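Local coordinates for protein peroxisomal catalase A (Saccharomyces cerevisiae, PDB 1A4E) that probably breaks down hydrogen peroxide made by peroxisomal oxidases into water and oxygen, working as a heme-bearing homotetramer, at residues F135-P143 with Y418-D428; N172-M180 with M471-L479. All blocks are in the same frame, centred on the assembly; numbering follows the deposited sequence.

Contact 1 (F135-P143 with Y418-D428); sequences FIRDPSKFP and YHWATSPGDVD. With HEM (protoporphyrin IX containing Fe), chain I.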
loop_
_atom_site.group_PDB
_atom_site.type_symbol
_atom_site.label_atom_id
_atom_site.label_comp_id
_atom_site.label_asym_id
_atom_site.label_seq_id
_atom_site.Cartn_x
_atom_site.Cartn_y
_atom_site.Cartn_z
ATOM N N PHE B 135 -5.207 27.356 -16.426
ATOM C CA PHE B 135 -4.678 28.358 -15.516
ATOM C C PHE B 135 -3.175 28.570 -15.525
ATOM O O PHE B 135 -2.704 29.637 -15.129
ATOM C CB PHE B 135 -5.083 28.004 -14.092
ATOM C CG PHE B 135 -6.580 27.817 -13.871
ATOM C CD1 PHE B 135 -7.167 26.568 -14.103
ATOM C CD2 PHE B 135 -7.354 28.879 -13.397
ATOM C CE1 PHE B 135 -8.529 26.380 -13.852
ATOM C CE2 PHE B 135 -8.713 28.687 -13.148
ATOM C CZ PHE B 135 -9.298 27.438 -13.375
ATOM N N ILE B 136 -2.382 27.582 -15.950
ATOM C CA ILE B 136 -0.935 27.689 -15.856
ATOM C C ILE B 136 -0.218 27.292 -17.138
ATOM O O ILE B 136 -0.763 26.600 -17.997
ATOM C CB ILE B 136 -0.385 26.795 -14.683
ATOM C CG1 ILE B 136 -0.838 25.350 -14.872
ATOM C CG2 ILE B 136 -0.848 27.338 -13.332
ATOM C CD1 ILE B 136 -0.151 24.353 -13.930
ATOM N N ARG B 137 1.022 27.761 -17.277
ATOM C CA ARG B 137 1.901 27.368 -18.368
ATOM C C ARG B 137 3.260 26.920 -17.810
ATOM O O ARG B 137 4.196 26.623 -18.555
ATOM C CB ARG B 137 2.061 28.541 -19.361
ATOM C CG ARG B 137 2.690 29.833 -18.866
ATOM C CD ARG B 137 2.736 30.784 -20.046
ATOM N NE ARG B 137 3.453 32.002 -19.717
ATOM C CZ ARG B 137 3.432 33.099 -20.482
ATOM N NH1 ARG B 137 2.749 33.167 -21.618
ATOM N NH2 ARG B 137 4.099 34.173 -20.078
ATOM N N ASP B 138 3.367 26.850 -16.474
ATOM C CA ASP B 138 4.518 26.292 -15.778
ATOM C C ASP B 138 4.061 25.072 -14.991
ATOM O O ASP B 138 3.178 25.190 -14.135
ATOM C CB ASP B 138 5.121 27.261 -14.782
ATOM C CG ASP B 138 5.980 28.317 -15.437
ATOM O OD1 ASP B 138 7.056 27.986 -15.926
ATOM O OD2 ASP B 138 5.577 29.473 -15.454
ATOM N N PRO B 139 4.622 23.881 -15.238
ATOM C CA PRO B 139 4.209 22.638 -14.585
ATOM C C PRO B 139 4.390 22.599 -13.069
ATOM O O PRO B 139 3.602 21.991 -12.343
ATOM C CB PRO B 139 5.003 21.590 -15.326
ATOM C CG PRO B 139 6.257 22.312 -15.766
ATOM C CD PRO B 139 5.698 23.659 -16.198
ATOM N N SER B 140 5.418 23.309 -12.590
ATOM C CA SER B 140 5.742 23.400 -11.172
ATOM C C SER B 140 4.710 24.143 -10.340
ATOM O O SER B 140 4.590 23.973 -9.128
ATOM C CB SER B 140 7.076 24.085 -11.024
ATOM O OG SER B 140 7.022 25.315 -11.724
ATOM N N LYS B 141 3.961 24.986 -11.041
ATOM C CA LYS B 141 2.911 25.792 -10.457
ATOM C C LYS B 141 1.703 24.919 -10.109
ATOM O O LYS B 141 0.880 25.337 -9.295
ATOM C CB LYS B 141 2.532 26.855 -11.480
ATOM C CG LYS B 141 2.417 28.303 -11.061
ATOM C CD LYS B 141 3.755 28.980 -10.944
ATOM C CE LYS B 141 4.290 29.648 -12.196
ATOM N NZ LYS B 141 3.983 31.067 -12.222
ATOM N N PHE B 142 1.574 23.702 -10.687
ATOM C CA PHE B 142 0.389 22.868 -10.502
ATOM C C PHE B 142 0.060 22.409 -9.088
ATOM O O PHE B 142 -1.106 22.609 -8.742
ATOM C CB PHE B 142 0.465 21.623 -11.400
ATOM C CG PHE B 142 -0.838 20.827 -11.445
ATOM C CD1 PHE B 142 -1.939 21.323 -12.152
ATOM C CD2 PHE B 142 -0.931 19.602 -10.776
ATOM C CE1 PHE B 142 -3.129 20.596 -12.189
ATOM C CE2 PHE B 142 -2.125 18.885 -10.820
ATOM C CZ PHE B 142 -3.222 19.376 -11.524
ATOM N N PRO B 143 0.928 21.816 -8.234
ATOM C CA PRO B 143 0.599 21.479 -6.845
ATOM C C PRO B 143 0.086 22.680 -6.053
ATOM O O PRO B 143 -0.899 22.574 -5.328
ATOM C CB PRO B 143 1.882 20.910 -6.277
ATOM C CG PRO B 143 2.541 20.313 -7.492
ATOM C CD PRO B 143 2.295 21.393 -8.536
ATOM N N TYR B 418 13.896 27.398 -16.135
ATOM C CA TYR B 418 13.055 28.479 -16.614
ATOM C C TYR B 418 11.675 28.514 -15.989
ATOM O O TYR B 418 11.010 27.496 -15.816
ATOM C CB TYR B 418 12.954 28.350 -18.135
ATOM C CG TYR B 418 12.277 29.502 -18.868
ATOM C CD1 TYR B 418 12.945 30.719 -19.050
ATOM C CD2 TYR B 418 10.990 29.328 -19.379
ATOM C CE1 TYR B 418 12.323 31.759 -19.741
ATOM C CE2 TYR B 418 10.366 30.363 -20.071
ATOM C CZ TYR B 418 11.037 31.570 -20.245
ATOM O OH TYR B 418 10.417 32.579 -20.944
ATOM N N HIS B 419 11.282 29.742 -15.654
ATOM C CA HIS B 419 9.982 30.058 -15.095
ATOM C C HIS B 419 9.328 31.007 -16.086
ATOM O O HIS B 419 9.690 32.175 -16.196
ATOM C CB HIS B 419 10.172 30.717 -13.726
ATOM C CG HIS B 419 8.943 31.306 -13.036
ATOM N ND1 HIS B 419 8.976 32.023 -11.921
ATOM C CD2 HIS B 419 7.626 31.246 -13.434
ATOM C CE1 HIS B 419 7.755 32.404 -11.632
ATOM N NE2 HIS B 419 6.951 31.931 -12.550
ATOM N N TRP B 420 8.345 30.478 -16.807
ATOM C CA TRP B 420 7.598 31.214 -17.809
ATOM C C TRP B 420 6.546 32.118 -17.163
ATOM O O TRP B 420 5.342 31.975 -17.382
ATOM C CB TRP B 420 6.961 30.180 -18.756
ATOM C CG TRP B 420 6.642 30.634 -20.176
ATOM C CD1 TRP B 420 6.952 31.887 -20.645
ATOM C CD2 TRP B 420 6.048 29.854 -21.133
ATOM N NE1 TRP B 420 6.564 31.902 -21.893
ATOM C CE2 TRP B 420 6.024 30.724 -22.231
ATOM C CE3 TRP B 420 5.538 28.564 -21.246
ATOM C CZ2 TRP B 420 5.489 30.318 -23.453
ATOM C CZ3 TRP B 420 5.003 28.157 -22.470
ATOM C CH2 TRP B 420 4.979 29.025 -23.563
ATOM N N ALA B 421 7.001 33.082 -16.358
ATOM C CA ALA B 421 6.149 34.050 -15.678
ATOM C C ALA B 421 5.327 34.898 -16.641
ATOM O O ALA B 421 5.644 34.918 -17.831
ATOM C CB ALA B 421 7.037 34.945 -14.856
ATOM N N THR B 422 4.270 35.583 -16.193
ATOM C CA THR B 422 3.483 36.472 -17.053
ATOM C C THR B 422 4.408 37.434 -17.798
ATOM O O THR B 422 5.247 38.120 -17.209
ATOM C CB THR B 422 2.479 37.328 -16.238
ATOM O OG1 THR B 422 1.812 36.425 -15.372
ATOM C CG2 THR B 422 1.450 38.074 -17.095
ATOM N N SER B 423 4.301 37.370 -19.125
ATOM C CA SER B 423 5.067 38.212 -20.032
ATOM C C SER B 423 4.745 39.688 -19.848
ATOM O O SER B 423 3.592 40.021 -19.565
ATOM C CB SER B 423 4.777 37.831 -21.480
ATOM O OG SER B 423 5.149 36.491 -21.765
ATOM N N PRO B 424 5.710 40.617 -19.965
ATOM C CA PRO B 424 5.454 42.051 -19.959
ATOM C C PRO B 424 4.600 42.454 -21.150
ATOM O O PRO B 424 4.567 41.789 -22.190
ATOM C CB PRO B 424 6.837 42.664 -19.948
ATOM C CG PRO B 424 7.675 41.640 -20.670
ATOM C CD PRO B 424 7.142 40.352 -20.062
ATOM N N GLY B 425 3.856 43.536 -20.947
ATOM C CA GLY B 425 2.984 44.038 -21.986
ATOM C C GLY B 425 1.576 43.483 -21.863
ATOM O O GLY B 425 1.086 43.147 -20.780
ATOM N N ASP B 426 0.944 43.351 -23.025
ATOM C CA ASP B 426 -0.440 42.947 -23.064
ATOM C C ASP B 426 -0.718 41.601 -23.714
ATOM O O ASP B 426 -1.873 41.173 -23.760
ATOM C CB ASP B 426 -1.191 44.060 -23.770
ATOM C CG ASP B 426 -2.665 44.085 -23.419
ATOM O OD1 ASP B 426 -2.989 44.172 -22.230
ATOM O OD2 ASP B 426 -3.469 44.014 -24.345
ATOM N N VAL B 427 0.320 40.897 -24.185
ATOM C CA VAL B 427 0.170 39.624 -24.885
ATOM C C VAL B 427 -0.603 38.545 -24.114
ATOM O O VAL B 427 -1.359 37.786 -24.720
ATOM C CB VAL B 427 1.613 39.156 -25.286
ATOM C CG1 VAL B 427 2.445 38.831 -24.047
ATOM C CG2 VAL B 427 1.515 37.959 -26.232
ATOM N N ASP B 428 -0.469 38.494 -22.784
ATOM C CA ASP B 428 -1.188 37.534 -21.961
ATOM C C ASP B 428 -2.524 38.031 -21.440
ATOM O O ASP B 428 -3.185 37.350 -20.659
ATOM C CB ASP B 428 -0.315 37.119 -20.787
ATOM C CG ASP B 428 0.986 36.427 -21.191
ATOM O OD1 ASP B 428 1.062 35.822 -22.259
ATOM O OD2 ASP B 428 1.939 36.486 -20.426
HETATM C CHA HEM I . -6.613 14.302 -13.694
HETATM C CHB HEM I . -2.143 15.939 -13.100
HETATM C CHC HEM I . -3.093 19.550 -16.096
HETATM C CHD HEM I . -7.129 17.301 -17.432
HETATM C C1A HEM I . -5.363 14.531 -13.147
HETATM C C2A HEM I . -4.702 13.620 -12.233
HETATM C C3A HEM I . -3.414 14.030 -12.134
HETATM C C4A HEM I . -3.300 15.210 -12.956
HETATM C CMA HEM I . -2.273 13.360 -11.383
HETATM C CAA HEM I . -5.318 12.394 -11.583
HETATM C CBA HEM I . -4.854 11.161 -12.326
HETATM C CGA HEM I . -5.373 9.852 -11.773
HETATM O O1A HEM I . -5.291 9.599 -10.573
HETATM O O2A HEM I . -5.851 9.066 -12.576
HETATM C C1B HEM I . -2.003 17.057 -13.893
HETATM C C2B HEM I . -0.809 17.865 -13.936
HETATM C C3B HEM I . -1.102 18.965 -14.708
HETATM C C4B HEM I . -2.479 18.773 -15.140
HETATM C CMB HEM I . 0.479 17.497 -13.206
HETATM C CAB HEM I . -0.318 20.075 -15.047
HETATM C CBB HEM I . 1.135 20.242 -14.882
HETATM C C1C HEM I . -4.269 19.241 -16.749
HETATM C C2C HEM I . -4.715 19.901 -17.955
HETATM C C3C HEM I . -5.824 19.229 -18.382
HETATM C C4C HEM I . -6.049 18.168 -17.418
HETATM C CMC HEM I . -4.006 21.084 -18.611
HETATM C CAC HEM I . -6.570 19.448 -19.530
HETATM C CBC HEM I . -6.012 19.386 -20.864
HETATM C C1D HEM I . -7.354 16.294 -16.512
HETATM C C2D HEM I . -8.497 15.417 -16.524
HETATM C C3D HEM I . -8.360 14.599 -15.458
HETATM C C4D HEM I . -7.134 14.961 -14.799
HETATM C CMD HEM I . -9.627 15.390 -17.545
HETATM C CAD HEM I . -9.342 13.537 -15.003
HETATM C CBD HEM I . -9.115 12.169 -15.605
HETATM C CGD HEM I . -10.189 11.208 -15.129
HETATM O O1D HEM I . -11.359 11.446 -15.394
HETATM O O2D HEM I . -9.872 10.220 -14.479
HETATM N NA HEM I . -4.482 15.492 -13.609
HETATM N NB HEM I . -3.014 17.601 -14.650
HETATM N NC HEM I . -5.061 18.153 -16.450
HETATM N ND HEM I . -6.510 16.000 -15.458
HETATM FE FE HEM I . -4.790 16.835 -15.013
HETATM O O HOH W 1 3.547 35.233 -23.897
HETATM O O HOH W 2 3.726 31.698 -15.161
#
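Asp138 and Trp420 bring the two backbones closest, CA to CA 6.2 Å: there a type I beta turn from Asp138 to Lys141, leading into helix 141-149, meets an irregular loop in which Trp420 centres an inverse gamma turn. The Arg137 guanidinium lies flat on the indole, planes 13° apart, in a cation-pi stack with CZ 3.8 Å from the centre of the five-membered ring, while CD makes a CH-pi contact over the six-membered ring. Arg137 CG sits between backbone N and carbonyl carbon (chi1 62°), and from there the extended chain carries the head across Trp420 into the loop. In the guanidinium plane, NE donates almost straight (170°) to Trp420 O, and NH2 reaches Ala421 O at 2.8 Å from above that carbonyl's plane; NH2 also donates to Ser423 OG. Asp428, its carboxylate turned steeply to the guanidinium, adds a salt bridge, OD2 to NH2 3.2 Å, and holds Ser423 N through the same oxygen. An alanine in place of Arg137 is likely to leave Asp281 and Asp428 short of a positive partner (Asp428 keeping Lys284), the Trp420 and Ala421 carbonyls without these donors and the indole without its cation-pi partner. The turn belongs to the heme-binding catalase fold: beyond it Phe142, also in the azide pocket, lays its ring over a pyrrole of the heme, CE1 to HEM C4B 3.5 Å. Asp138 OD1 accepts from Trp420 N at 2.9 Å on its syn lone pair, and OD2 lies at the edge of the His419 ring. Lys141, bent along its chain, donates from NZ to His419 NE2 at 3.1 Å, tilted from the imidazole plane, and to a water that probably also reaches Trp420 O. Asn172 also binds Lys141 NZ, and Glu18 of the second subunit holds His419 ND1.

Contact 2 (N172-M180 with M471-L479); sequences NQVAIHQVM and MFARVDKGL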
loop_
_atom_site.group_PDB
_atom_site.type_symbol
_atom_site.label_atom_id
_atom_site.label_comp_id
_atom_site.label_asym_id
_atom_site.label_seq_id
_atom_site.Cartn_x
_atom_site.Cartn_y
_atom_site.Cartn_z
ATOM N N ASN B 172 1.723 34.804 -12.004
ATOM C CA ASN B 172 0.687 33.806 -12.212
ATOM C C ASN B 172 -0.509 34.370 -12.965
ATOM O O ASN B 172 -1.369 33.597 -13.392
ATOM C CB ASN B 172 0.174 33.263 -10.888
ATOM C CG ASN B 172 1.237 32.653 -10.000
ATOM O OD1 ASN B 172 2.282 32.190 -10.443
ATOM N ND2 ASN B 172 0.995 32.639 -8.697
ATOM N N GLN B 173 -0.589 35.687 -13.208
ATOM C CA GLN B 173 -1.729 36.394 -13.808
ATOM C C GLN B 173 -1.946 35.914 -15.246
ATOM O O GLN B 173 -3.026 36.307 -15.821
ATOM C CB GLN B 173 -1.464 37.900 -13.817
ATOM C CG GLN B 173 -1.248 38.476 -12.417
ATOM C CD GLN B 173 -0.975 39.981 -12.427
ATOM O OE1 GLN B 173 -0.938 40.592 -13.493
ATOM N NE2 GLN B 173 -0.776 40.623 -11.291
ATOM N N VAL B 174 -1.105 35.132 -15.884
ATOM C CA VAL B 174 -1.337 34.522 -17.195
ATOM C C VAL B 174 -2.544 33.568 -17.141
ATOM O O VAL B 174 -3.040 33.093 -18.157
ATOM C CB VAL B 174 0.007 33.809 -17.629
ATOM C CG1 VAL B 174 0.305 32.572 -16.812
ATOM C CG2 VAL B 174 -0.095 33.452 -19.095
ATOM N N ALA B 175 -3.062 33.307 -15.930
ATOM C CA ALA B 175 -4.269 32.531 -15.697
ATOM C C ALA B 175 -5.559 33.253 -16.071
ATOM O O ALA B 175 -6.599 32.607 -16.158
ATOM C CB ALA B 175 -4.364 32.165 -14.229
ATOM N N ILE B 176 -5.495 34.571 -16.326
ATOM C CA ILE B 176 -6.657 35.428 -16.551
ATOM C C ILE B 176 -7.591 35.006 -17.690
ATOM O O ILE B 176 -8.808 35.124 -17.516
ATOM C CB ILE B 176 -6.055 36.896 -16.689
ATOM C CG1 ILE B 176 -7.000 37.870 -15.984
ATOM C CG2 ILE B 176 -5.770 37.283 -18.134
ATOM C CD1 ILE B 176 -8.476 37.993 -16.361
ATOM N N HIS B 177 -7.094 34.459 -18.817
ATOM C CA HIS B 177 -7.948 33.979 -19.904
ATOM C C HIS B 177 -8.832 32.856 -19.363
ATOM O O HIS B 177 -10.044 32.847 -19.590
ATOM C CB HIS B 177 -7.058 33.479 -21.047
ATOM C CG HIS B 177 -7.732 33.126 -22.373
ATOM N ND1 HIS B 177 -7.111 32.648 -23.445
ATOM C CD2 HIS B 177 -9.068 33.214 -22.677
ATOM C CE1 HIS B 177 -8.006 32.439 -24.373
ATOM N NE2 HIS B 177 -9.181 32.785 -23.905
ATOM N N GLN B 178 -8.221 31.946 -18.588
ATOM C CA GLN B 178 -8.953 30.856 -17.981
ATOM C C GLN B 178 -9.899 31.313 -16.880
ATOM O O GLN B 178 -11.008 30.780 -16.806
ATOM C CB GLN B 178 -7.980 29.831 -17.411
ATOM C CG GLN B 178 -8.656 28.643 -16.745
ATOM C CD GLN B 178 -9.662 27.870 -17.571
ATOM O OE1 GLN B 178 -10.675 27.374 -17.080
ATOM N NE2 GLN B 178 -9.397 27.721 -18.855
ATOM N N VAL B 179 -9.507 32.290 -16.043
ATOM C CA VAL B 179 -10.374 32.772 -14.972
ATOM C C VAL B 179 -11.632 33.401 -15.564
ATOM O O VAL B 179 -12.714 33.234 -15.003
ATOM C CB VAL B 179 -9.580 33.774 -14.112
ATOM C CG1 VAL B 179 -10.451 34.408 -13.044
ATOM C CG2 VAL B 179 -8.459 33.022 -13.413
ATOM N N MET B 180 -11.497 34.058 -16.730
ATOM C CA MET B 180 -12.611 34.644 -17.456
ATOM C C MET B 180 -13.613 33.588 -17.896
ATOM O O MET B 180 -14.823 33.775 -17.751
ATOM C CB MET B 180 -12.113 35.373 -18.695
ATOM C CG MET B 180 -11.390 36.691 -18.453
ATOM S SD MET B 180 -12.508 37.990 -17.890
ATOM C CE MET B 180 -13.210 38.318 -19.479
ATOM N N MET B 471 -6.371 43.509 -11.512
ATOM C CA MET B 471 -6.131 42.527 -12.564
ATOM C C MET B 471 -7.244 42.576 -13.607
ATOM O O MET B 471 -6.960 42.572 -14.806
ATOM C CB MET B 471 -6.047 41.117 -11.960
ATOM C CG MET B 471 -5.789 40.008 -12.975
ATOM S SD MET B 471 -5.665 38.354 -12.254
ATOM C CE MET B 471 -7.357 38.090 -11.805
ATOM N N PHE B 472 -8.512 42.655 -13.190
ATOM C CA PHE B 472 -9.608 42.730 -14.140
ATOM C C PHE B 472 -9.750 44.069 -14.852
ATOM O O PHE B 472 -10.309 44.124 -15.946
ATOM C CB PHE B 472 -10.901 42.380 -13.424
ATOM C CG PHE B 472 -11.063 40.868 -13.306
ATOM C CD1 PHE B 472 -11.452 40.122 -14.424
ATOM C CD2 PHE B 472 -10.827 40.227 -12.086
ATOM C CE1 PHE B 472 -11.606 38.739 -14.314
ATOM C CE2 PHE B 472 -10.984 38.843 -11.989
ATOM C CZ PHE B 472 -11.371 38.100 -13.099
ATOM N N ALA B 473 -9.217 45.148 -14.259
ATOM C CA ALA B 473 -9.179 46.462 -14.894
ATOM C C ALA B 473 -8.234 46.442 -16.088
ATOM O O ALA B 473 -8.403 47.186 -17.057
ATOM C CB ALA B 473 -8.670 47.532 -13.940
ATOM N N ARG B 474 -7.243 45.547 -16.027
ATOM C CA ARG B 474 -6.292 45.387 -17.103
ATOM C C ARG B 474 -6.927 44.693 -18.308
ATOM O O ARG B 474 -6.395 44.739 -19.418
ATOM C CB ARG B 474 -5.119 44.620 -16.526
ATOM C CG ARG B 474 -3.883 44.775 -17.370
ATOM C CD ARG B 474 -2.660 44.430 -16.567
ATOM N NE ARG B 474 -1.540 44.283 -17.482
ATOM C CZ ARG B 474 -0.453 43.581 -17.154
ATOM N NH1 ARG B 474 -0.332 42.982 -15.966
ATOM N NH2 ARG B 474 0.516 43.439 -18.058
ATOM N N VAL B 475 -8.097 44.069 -18.118
ATOM C CA VAL B 475 -8.859 43.474 -19.210
ATOM C C VAL B 475 -9.853 44.519 -19.709
ATOM O O VAL B 475 -9.946 44.794 -20.904
ATOM C CB VAL B 475 -9.606 42.210 -18.709
ATOM C CG1 VAL B 475 -10.472 41.592 -19.807
ATOM C CG2 VAL B 475 -8.573 41.188 -18.264
ATOM N N ASP B 476 -10.594 45.117 -18.770
ATOM C CA ASP B 476 -11.616 46.115 -19.055
ATOM C C ASP B 476 -11.935 46.831 -17.746
ATOM O O ASP B 476 -12.269 46.202 -16.738
ATOM C CB ASP B 476 -12.873 45.429 -19.605
ATOM C CG ASP B 476 -13.936 46.382 -20.129
ATOM O OD1 ASP B 476 -13.901 46.716 -21.309
ATOM O OD2 ASP B 476 -14.815 46.775 -19.370
ATOM N N LYS B 477 -11.827 48.165 -17.742
ATOM C CA LYS B 477 -12.096 48.943 -16.542
ATOM C C LYS B 477 -13.558 48.950 -16.139
ATOM O O LYS B 477 -13.856 49.069 -14.955
ATOM C CB LYS B 477 -11.588 50.364 -16.756
ATOM C CG LYS B 477 -10.092 50.401 -16.434
ATOM C CD LYS B 477 -9.193 51.132 -17.438
ATOM C CE LYS B 477 -9.521 52.618 -17.563
ATOM N NZ LYS B 477 -8.519 53.304 -18.355
ATOM N N GLY B 478 -14.467 48.771 -17.106
ATOM C CA GLY B 478 -15.897 48.698 -16.834
ATOM C C GLY B 478 -16.274 47.395 -16.135
ATOM O O GLY B 478 -17.200 47.355 -15.322
ATOM N N LEU B 479 -15.518 46.333 -16.470
ATOM C CA LEU B 479 -15.662 45.000 -15.894
ATOM C C LEU B 479 -15.234 45.073 -14.434
ATOM O O LEU B 479 -15.937 44.586 -13.550
ATOM C CB LEU B 479 -14.757 44.004 -16.612
ATOM C CG LEU B 479 -15.016 42.504 -16.732
ATOM C CD1 LEU B 479 -13.642 41.871 -16.764
ATOM C CD2 LEU B 479 -15.829 41.911 -15.595
#
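Ile176 sets its CD1 against both Val475 CG2, 3.7 Å away, and Phe472 CE1, while its CG1 lies on Met471 CG at 3.9 Å, the two side chains lying alongside and running in opposite senses. Two further partners meet the Phe472 ring at its edge: Met180 SD stands near the ring plane, 3.8 Å from CE1, in a Met-aromatic contact, and Val179 CG1 meets CZ. Bends at chi2 (-70°) and chi3 (-77°) fold the Met180 chain, and Met180 and Leu479 meet tip to tip, SD to CD1 4.2 Å. No clear hydrogen bond crosses this apolar core. Further out, Gln173 OE1 comes within 3.5 Å of Arg474 NH1, while the other end of the amide, NE2, donates to Thr168 O. Asp476 N-caps helix 477-487 with a weak bond from Leu479 N to Asp476 OD2, and Arg433 of helix 430-440 bonds to the carbonyls of Arg474 and Val475, in the short link between helices 462-473 and 477-487. Trp164 of helix 160-168 touches both Val179 and Phe472, and Leu449 of helix 445-457 touches Met180 and Leu479. The arrangement is the hydrophobic seam by which the C-terminal helical domain of a catalase packs on helix 176-182, away from the heme.

Overall arrangement
Contacts 1 and 2 have centres 14 Å apart, on the same side of the chain's centre, and their segments alternate along the chain: 135-143, 172-180, 418-428, 471-479. Each joins the catalase family region to the C-terminal part, contact 1 through the loop between strand 411-418 and helix 430-440, contact 2 through the junction of helices 462-473 and 477-487. They touch directly: besides Lys141 with Asn172, Gly425 O meets Arg474 NH2 and Thr422 OG1 meets Val174 N, both weak bonds, and Phe135 O packs on Ala175 CB. Contact 1 adjoins the heme and the second subunit, whereas contact 2 is a buried seam that no other chain touches. Both lie where the C-terminal helices meet the heme-bearing part.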